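PDB 6HDY: 2-hydroxyisobutyryl-CoA synthetase from Aquincola tertiaricarbonis, which belongs to the ANL superfamily of AMP-binding enzymes, built from a large N-terminal domain followed by a smaller C-terminal domain. Local coordinates for residues 49-52 with 53-57; 81-84 with 85-89; 430-433 with 434-437. One frame throughout, in Å; residues are numbered along the deposited sequence.

Contact 1 (49-52 with 53-57); sequences AILG and RLQQV
Ile-50 meets Leu-54, and Leu-51 meets Gln-55, in a local i to i+4 contact along helix 43-64, which lies in the N-terminal part of this AMP-binding enzyme. The backbone evidence is plain: Arg-53 N donates to Ala-49 O at 2.8 Å, and the next three amides repeat the pattern, down to Gln-56 N, which reaches Gly-52 O at 3.3 Å. On the buried face, the side chains of Ile-50 and Leu-54 run side by side in the same direction. They touch branch to branch, with Ile-50 CG2 3.9 Å from Leu-54 CD2. Tyr-305 of strand 304-310 packs on both, while Leu-85 and Phe-88 of helix 85-91 cover Leu-54.

A second pairing is polar. The chain of Arg-53 bends at chi2 and chi3 and carries the guanidinium out across the helix flank, level with its own turn, where NE donates to Gln-56 OE1 of the next turn at 3.2 Å with an N-H...O angle of 163°. The acceptor lies in the guanidinium plane, yet NE stands 60° out of the amide plane of Gln-56 and does not follow a lone pair. Arg-53 NH1 is held by Leu-330 O, and the group also makes a cation-pi contact with Trp-15.

Gln-55, extended beyond CG, reaches back over the preceding turn. Gln-55 CG lies 3.2 Å from Leu-51 O, and Gln-55 OE1 rests 3.3 Å from Gly-52 CA, where glycine offers no side chain of its own. The NE2 end donates to Leu-82 O.

The chemistry thus divides round the helix: methyl groups face strand 304-310 and helix 85-91, whereas the guanidinium of Arg-53, with partners at NE and NH1 and an aromatic ring beside it, is probably restricted in rotation.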
loop_
_atom_site.group_PDB
_atom_site.type_symbol
_atom_site.label_atom_id
_atom_site.label_comp_id
_atom_site.label_asym_id
_atom_site.label_seq_id
_atom_site.Cartn_x
_atom_site.Cartn_y
_atom_site.Cartn_z
ATOM N N ALA A 49 -6.960 33.918 -15.947
ATOM C CA ALA A 49 -5.925 32.954 -16.262
ATOM C C ALA A 49 -6.507 31.537 -16.310
ATOM O O ALA A 49 -6.097 30.767 -17.168
ATOM C CB ALA A 49 -4.798 33.050 -15.250
ATOM N N ILE A 50 -7.510 31.227 -15.451
ATOM C CA ILE A 50 -8.209 29.924 -15.429
ATOM C C ILE A 50 -8.877 29.691 -16.782
ATOM O O ILE A 50 -8.695 28.628 -17.361
ATOM C CB ILE A 50 -9.195 29.799 -14.234
ATOM C CG1 ILE A 50 -8.423 29.600 -12.923
ATOM C CG2 ILE A 50 -10.224 28.664 -14.451
ATOM C CD1 ILE A 50 -9.158 30.036 -11.690
ATOM N N LEU A 51 -9.573 30.714 -17.309
ATOM C CA LEU A 51 -10.235 30.684 -18.617
ATOM C C LEU A 51 -9.197 30.454 -19.716
ATOM O O LEU A 51 -9.459 29.685 -20.643
ATOM C CB LEU A 51 -11.024 31.993 -18.856
ATOM C CG LEU A 51 -11.523 32.290 -20.292
ATOM C CD1 LEU A 51 -12.541 31.236 -20.766
ATOM C CD2 LEU A 51 -12.078 33.712 -20.405
ATOM N N GLY A 52 -8.037 31.113 -19.585
ATOM C CA GLY A 52 -6.905 30.975 -20.496
ATOM C C GLY A 52 -6.411 29.543 -20.531
ATOM O O GLY A 52 -6.231 28.965 -21.606
ATOM N N ARG A 53 -6.254 28.944 -19.341
ATOM C CA ARG A 53 -5.828 27.550 -19.182
ATOM C C ARG A 53 -6.882 26.583 -19.738
ATOM O O ARG A 53 -6.535 25.585 -20.366
ATOM C CB ARG A 53 -5.560 27.233 -17.695
ATOM C CG ARG A 53 -5.136 25.763 -17.434
ATOM C CD ARG A 53 -3.914 25.290 -18.232
ATOM N NE ARG A 53 -2.780 26.205 -18.092
ATOM C CZ ARG A 53 -1.958 26.213 -17.049
ATOM N NH1 ARG A 53 -2.101 25.320 -16.072
ATOM N NH2 ARG A 53 -0.976 27.095 -16.984
ATOM N N LEU A 54 -8.159 26.883 -19.463
ATOM C CA LEU A 54 -9.344 26.133 -19.875
ATOM C C LEU A 54 -9.343 25.978 -21.387
ATOM O O LEU A 54 -9.619 24.892 -21.887
ATOM C CB LEU A 54 -10.600 26.893 -19.393
ATOM C CG LEU A 54 -11.598 26.213 -18.440
ATOM C CD1 LEU A 54 -11.032 25.021 -17.689
ATOM C CD2 LEU A 54 -12.255 27.215 -17.511
ATOM N N GLN A 55 -8.941 27.033 -22.103
ATOM C CA GLN A 55 -8.827 27.052 -23.559
ATOM C C GLN A 55 -7.705 26.108 -24.018
ATOM O O GLN A 55 -7.911 25.311 -24.939
ATOM C CB GLN A 55 -8.583 28.486 -24.061
ATOM C CG GLN A 55 -9.788 29.403 -23.832
ATOM C CD GLN A 55 -9.436 30.869 -23.944
ATOM O OE1 GLN A 55 -8.433 31.342 -23.401
ATOM N NE2 GLN A 55 -10.271 31.626 -24.632
ATOM N N GLN A 56 -6.538 26.171 -23.331
ATOM C CA GLN A 56 -5.374 25.319 -23.583
ATOM C C GLN A 56 -5.760 23.841 -23.395
ATOM O O GLN A 56 -5.502 23.044 -24.281
ATOM C CB GLN A 56 -4.210 25.674 -22.631
ATOM C CG GLN A 56 -3.536 27.008 -22.849
ATOM C CD GLN A 56 -2.350 27.205 -21.920
ATOM O OE1 GLN A 56 -2.468 27.854 -20.866
ATOM N NE2 GLN A 56 -1.167 26.694 -22.313
ATOM N N VAL A 57 -6.410 23.497 -22.254
ATOM C CA VAL A 57 -6.843 22.136 -21.886
ATOM C C VAL A 57 -7.818 21.553 -22.931
ATOM O O VAL A 57 -7.627 20.423 -23.393
ATOM C CB VAL A 57 -7.397 22.092 -20.426
ATOM C CG1 VAL A 57 -8.037 20.737 -20.094
ATOM C CG2 VAL A 57 -6.289 22.416 -19.419
#

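Contact 2 (81-84 with 85-89); sequences QLKS and LEDFE
Ser-84 and Asp-87 face each other at the N-terminus of helix 85-91, where Ser-84 is the N-cap. Its OG takes the position between the backbone N and the carbonyl carbon (chi1 68°), which swings it over the first turn. From there Ser-84 OG accepts from Asp-87 N at 3.3 Å, a capping bond. The same amide also leans weakly on Ser-84 O. Ser-84 O has a sounder partner in Phe-88 N, 3.3 Å away, and this is the first regular i to i+4 bond of the helix.

Leu-82 and Phe-88 are oriented alike, side by side and pointing the same way. The isobutyl end approaches the ring obliquely, Leu-82 CD1 being 3.8 Å from Phe-88 CD1, while Leu-82 CD2 sits at the same distance from Phe-88 CB. Phe-88 has its CG anti to the backbone N (chi1 -163°), and this carries the ring to the Leu-82 side of the helix start. Residues of helix 43-64 close over Leu-82, which is touched by Leu-51 and Cys-58.

Asp-87 is turned differently. Its CB points back toward the loop, and its carboxylate crosses the start of the Lys-83 side chain obliquely, so that Asp-87 OD2 comes within 3.2 Å of Lys-83 CB. OD1 is engaged by Arg-91 NE in a salt bridge one turn later. Asp-87 OD2 has an unfavourable neighbour in Gln-81 O, 3.0 Å off and likewise an acceptor, an opposition that the nearby positive charge of Arg-91 would probably ease. The compensating bond is a short one: Lys-83 N donates to Asp-87 OD2 at 2.8 Å, meeting the anti lone pair, the one away from OD1.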
loop_
_atom_site.group_PDB
_atom_site.type_symbol
_atom_site.label_atom_id
_atom_site.label_comp_id
_atom_site.label_asym_id
_atom_site.label_seq_id
_atom_site.Cartn_x
_atom_site.Cartn_y
_atom_site.Cartn_z
ATOM N N GLN A 81 -15.110 28.242 -29.161
ATOM C CA GLN A 81 -16.357 28.827 -28.651
ATOM C C GLN A 81 -16.261 29.081 -27.144
ATOM O O GLN A 81 -17.173 29.666 -26.567
ATOM C CB GLN A 81 -17.575 27.944 -28.983
ATOM C CG GLN A 81 -17.839 27.740 -30.475
ATOM C CD GLN A 81 -18.891 26.683 -30.663
ATOM O OE1 GLN A 81 -18.652 25.500 -30.453
ATOM N NE2 GLN A 81 -20.088 27.079 -31.030
ATOM N N LEU A 82 -15.163 28.633 -26.508
ATOM C CA LEU A 82 -14.915 28.874 -25.089
ATOM C C LEU A 82 -14.324 30.301 -25.029
ATOM O O LEU A 82 -13.123 30.480 -25.253
ATOM C CB LEU A 82 -13.903 27.850 -24.541
ATOM C CG LEU A 82 -14.096 27.322 -23.121
ATOM C CD1 LEU A 82 -12.854 26.582 -22.656
ATOM C CD2 LEU A 82 -14.466 28.426 -22.124
ATOM N N LYS A 83 -15.178 31.311 -24.809
ATOM C CA LYS A 83 -14.745 32.713 -24.799
ATOM C C LYS A 83 -14.978 33.406 -23.457
ATOM O O LYS A 83 -14.629 34.576 -23.306
ATOM C CB LYS A 83 -15.380 33.494 -25.963
ATOM C CG LYS A 83 -14.948 33.001 -27.345
ATOM C CD LYS A 83 -15.438 33.942 -28.412
ATOM C CE LYS A 83 -15.178 33.474 -29.819
ATOM N NZ LYS A 83 -15.577 34.525 -30.800
ATOM N N SER A 84 -15.534 32.661 -22.476
ATOM C CA SER A 84 -15.824 33.090 -21.101
ATOM C C SER A 84 -16.175 31.867 -20.242
ATOM O O SER A 84 -16.454 30.801 -20.784
ATOM C CB SER A 84 -16.972 34.099 -21.074
ATOM O OG SER A 84 -18.212 33.516 -21.432
ATOM N N LEU A 85 -16.214 32.037 -18.904
ATOM C CA LEU A 85 -16.584 30.992 -17.951
ATOM C C LEU A 85 -18.065 30.621 -18.110
ATOM O O LEU A 85 -18.465 29.492 -17.800
ATOM C CB LEU A 85 -16.271 31.431 -16.504
ATOM C CG LEU A 85 -14.777 31.646 -16.158
ATOM C CD1 LEU A 85 -14.621 32.255 -14.769
ATOM C CD2 LEU A 85 -13.971 30.349 -16.272
ATOM N N GLU A 86 -18.866 31.570 -18.623
ATOM C CA GLU A 86 -20.285 31.378 -18.908
ATOM C C GLU A 86 -20.465 30.470 -20.143
ATOM O O GLU A 86 -21.418 29.699 -20.193
ATOM C CB GLU A 86 -21.064 32.716 -19.033
ATOM C CG GLU A 86 -20.273 34.011 -18.840
ATOM C CD GLU A 86 -19.628 34.313 -17.495
ATOM O OE1 GLU A 86 -20.277 34.108 -16.444
ATOM O OE2 GLU A 86 -18.474 34.800 -17.502
ATOM N N ASP A 87 -19.534 30.541 -21.114
ATOM C CA ASP A 87 -19.542 29.681 -22.309
ATOM C C ASP A 87 -19.239 28.244 -21.896
ATOM O O ASP A 87 -19.860 27.313 -22.400
ATOM C CB ASP A 87 -18.480 30.132 -23.325
ATOM C CG ASP A 87 -18.830 31.308 -24.212
ATOM O OD1 ASP A 87 -20.035 31.536 -24.460
ATOM O OD2 ASP A 87 -17.906 31.951 -24.714
ATOM N N PHE A 88 -18.283 28.078 -20.970
ATOM C CA PHE A 88 -17.854 26.805 -20.410
ATOM C C PHE A 88 -19.019 26.037 -19.770
ATOM O O PHE A 88 -19.230 24.878 -20.113
ATOM C CB PHE A 88 -16.734 27.055 -19.383
ATOM C CG PHE A 88 -15.911 25.849 -19.006
ATOM C CD1 PHE A 88 -15.069 25.241 -19.934
ATOM C CD2 PHE A 88 -15.933 25.350 -17.706
ATOM C CE1 PHE A 88 -14.316 24.113 -19.586
ATOM C CE2 PHE A 88 -15.139 24.256 -17.344
ATOM C CZ PHE A 88 -14.354 23.632 -18.293
ATOM N N GLU A 89 -19.793 26.685 -18.872
ATOM C CA GLU A 89 -20.898 26.018 -18.169
ATOM C C GLU A 89 -22.082 25.658 -19.052
ATOM O O GLU A 89 -22.731 24.633 -18.824
ATOM C CB GLU A 89 -21.368 26.826 -16.950
ATOM C CG GLU A 89 -21.950 28.190 -17.278
ATOM C CD GLU A 89 -22.131 29.136 -16.109
ATOM O OE1 GLU A 89 -22.172 28.669 -14.948
ATOM O OE2 GLU A 89 -22.263 30.354 -16.363
#

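Contact 3 (430-433 with 434-437); sequences ALET and FRTE
Thr-433 O is gripped by two donors from the following turn of helix 428-446. The hydroxyl of Thr-436 gives a bond of 3.1 Å from OG1 to Thr-433 O, and the amide of Glu-437 adds the regular helical bond from N to the same oxygen at 3.2 Å. Both come from the same face of the carbonyl plane and stand well above it, so neither follows a lone pair. The torsion of Thr-436 makes the first possible: OG1 sits between its own backbone N and carbonyl carbon (chi1 64°) and points back along the helix. Thr-433 OG1 is turned differently, anti to its own carbonyl carbon, and bonds to Ala-429 O four residues back.

Beside these threonines runs a salt bridge from i to i+3. Arg-435 takes hold of Glu-432 side-on, one nitrogen to each oxygen: NE lies 3.0 Å from Glu-432 OE1, and NH2 lies 3.1 Å from Glu-432 OE2. The NE bond is nearly straight, at 170°, with the oxygen in the guanidinium plane. The NH2 bond is more bent and uses the syn lone pair of OE2. The fit is not coplanar: the carboxylate and guanidinium planes are 44° apart. A bend in the glutamate at chi2 and in the arginine at chi3 brings the two groups together. Arg-435 NH1 has a further partner in Val-452 O, which ties the ion pair to strand 450-454 and probably limits its swing.

Leu-431 and Phe-434 pack onto Pro-419 of strand 413-419 and Leu-454 of strand 450-454. Apolar residues on the sheet, the threonines and Glu-432 exposed, and Arg-435 at the border reaching the strand: this is characteristic of an amphipathic helix on a beta-sheet, here in the C-terminal domain of the AMP-binding enzyme family.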
loop_
_atom_site.group_PDB
_atom_site.type_symbol
_atom_site.label_atom_id
_atom_site.label_comp_id
_atom_site.label_asym_id
_atom_site.label_seq_id
_atom_site.Cartn_x
_atom_site.Cartn_y
_atom_site.Cartn_z
ATOM N N ALA A 430 -31.859 2.993 31.947
ATOM C CA ALA A 430 -30.951 3.953 31.332
ATOM C C ALA A 430 -30.823 3.719 29.819
ATOM O O ALA A 430 -30.747 4.692 29.059
ATOM C CB ALA A 430 -29.587 3.885 31.989
ATOM N N LEU A 431 -30.794 2.431 29.389
ATOM C CA LEU A 431 -30.737 2.031 27.984
ATOM C C LEU A 431 -32.012 2.516 27.291
ATOM O O LEU A 431 -31.925 3.213 26.284
ATOM C CB LEU A 431 -30.589 0.499 27.848
ATOM C CG LEU A 431 -29.185 -0.067 28.029
ATOM C CD1 LEU A 431 -29.232 -1.541 28.387
ATOM C CD2 LEU A 431 -28.321 0.179 26.792
ATOM N N GLU A 432 -33.179 2.212 27.873
ATOM C CA GLU A 432 -34.485 2.655 27.389
ATOM C C GLU A 432 -34.596 4.197 27.279
ATOM O O GLU A 432 -35.105 4.690 26.274
ATOM C CB GLU A 432 -35.617 2.048 28.232
ATOM C CG GLU A 432 -37.025 2.311 27.697
ATOM C CD GLU A 432 -37.294 2.119 26.208
ATOM O OE1 GLU A 432 -36.748 1.163 25.612
ATOM O OE2 GLU A 432 -38.101 2.894 25.651
ATOM N N THR A 433 -34.076 4.939 28.268
ATOM C CA THR A 433 -34.036 6.409 28.292
ATOM C C THR A 433 -33.197 6.940 27.107
ATOM O O THR A 433 -33.521 7.993 26.546
ATOM C CB THR A 433 -33.497 6.890 29.657
ATOM O OG1 THR A 433 -34.382 6.441 30.695
ATOM C CG2 THR A 433 -33.324 8.411 29.737
ATOM N N PHE A 434 -32.120 6.219 26.738
ATOM C CA PHE A 434 -31.294 6.644 25.618
ATOM C C PHE A 434 -32.019 6.395 24.284
ATOM O O PHE A 434 -32.042 7.295 23.438
ATOM C CB PHE A 434 -29.879 6.026 25.655
ATOM C CG PHE A 434 -29.142 6.253 24.355
ATOM C CD1 PHE A 434 -28.653 7.516 24.024
ATOM C CD2 PHE A 434 -29.032 5.238 23.414
ATOM C CE1 PHE A 434 -28.073 7.755 22.774
ATOM C CE2 PHE A 434 -28.425 5.472 22.178
ATOM C CZ PHE A 434 -27.951 6.729 21.866
ATOM N N ARG A 435 -32.602 5.185 24.106
ATOM C CA ARG A 435 -33.370 4.775 22.919
ATOM C C ARG A 435 -34.467 5.803 22.562
ATOM O O ARG A 435 -34.560 6.206 21.403
ATOM C CB ARG A 435 -33.992 3.378 23.119
ATOM C CG ARG A 435 -34.358 2.665 21.812
ATOM C CD ARG A 435 -35.072 1.339 22.031
ATOM N NE ARG A 435 -36.360 1.530 22.705
ATOM C CZ ARG A 435 -37.502 1.809 22.084
ATOM N NH1 ARG A 435 -37.541 1.907 20.760
ATOM N NH2 ARG A 435 -38.620 1.978 22.784
ATOM N N THR A 436 -35.238 6.264 23.568
ATOM C CA THR A 436 -36.296 7.270 23.410
ATOM C C THR A 436 -35.713 8.661 23.085
ATOM O O THR A 436 -36.243 9.355 22.214
ATOM C CB THR A 436 -37.257 7.279 24.620
ATOM O OG1 THR A 436 -36.562 7.675 25.809
ATOM C CG2 THR A 436 -37.932 5.944 24.833
ATOM N N GLU A 437 -34.625 9.056 23.767
ATOM C CA GLU A 437 -33.973 10.351 23.523
ATOM C C GLU A 437 -33.319 10.455 22.127
ATOM O O GLU A 437 -33.352 11.533 21.522
ATOM C CB GLU A 437 -32.978 10.695 24.636
ATOM C CG GLU A 437 -33.385 11.925 25.429
ATOM C CD GLU A 437 -33.025 13.248 24.777
ATOM O OE1 GLU A 437 -33.798 13.714 23.907
ATOM O OE2 GLU A 437 -31.971 13.820 25.136
#

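Along the chain the contacts follow in series: contact 1 on helix 43-64, contact 2 at the start of helix 85-91, and contact 3 far later on helix 428-446. The first two are neighbours, their centres 10 Å apart, and they touch directly: Leu-51 CD1 packs 3.7 Å from Ser-84 C. Side chains of both helices touch strand 304-310 of the antiparallel sheet. Contact 3 lies on the opposite side of the chain's centre, its centre about 57 Å from that of contact 1, and belongs to the C-terminal domain with its mixed sheet. The set therefore samples packing at both ends of a two-domain enzyme.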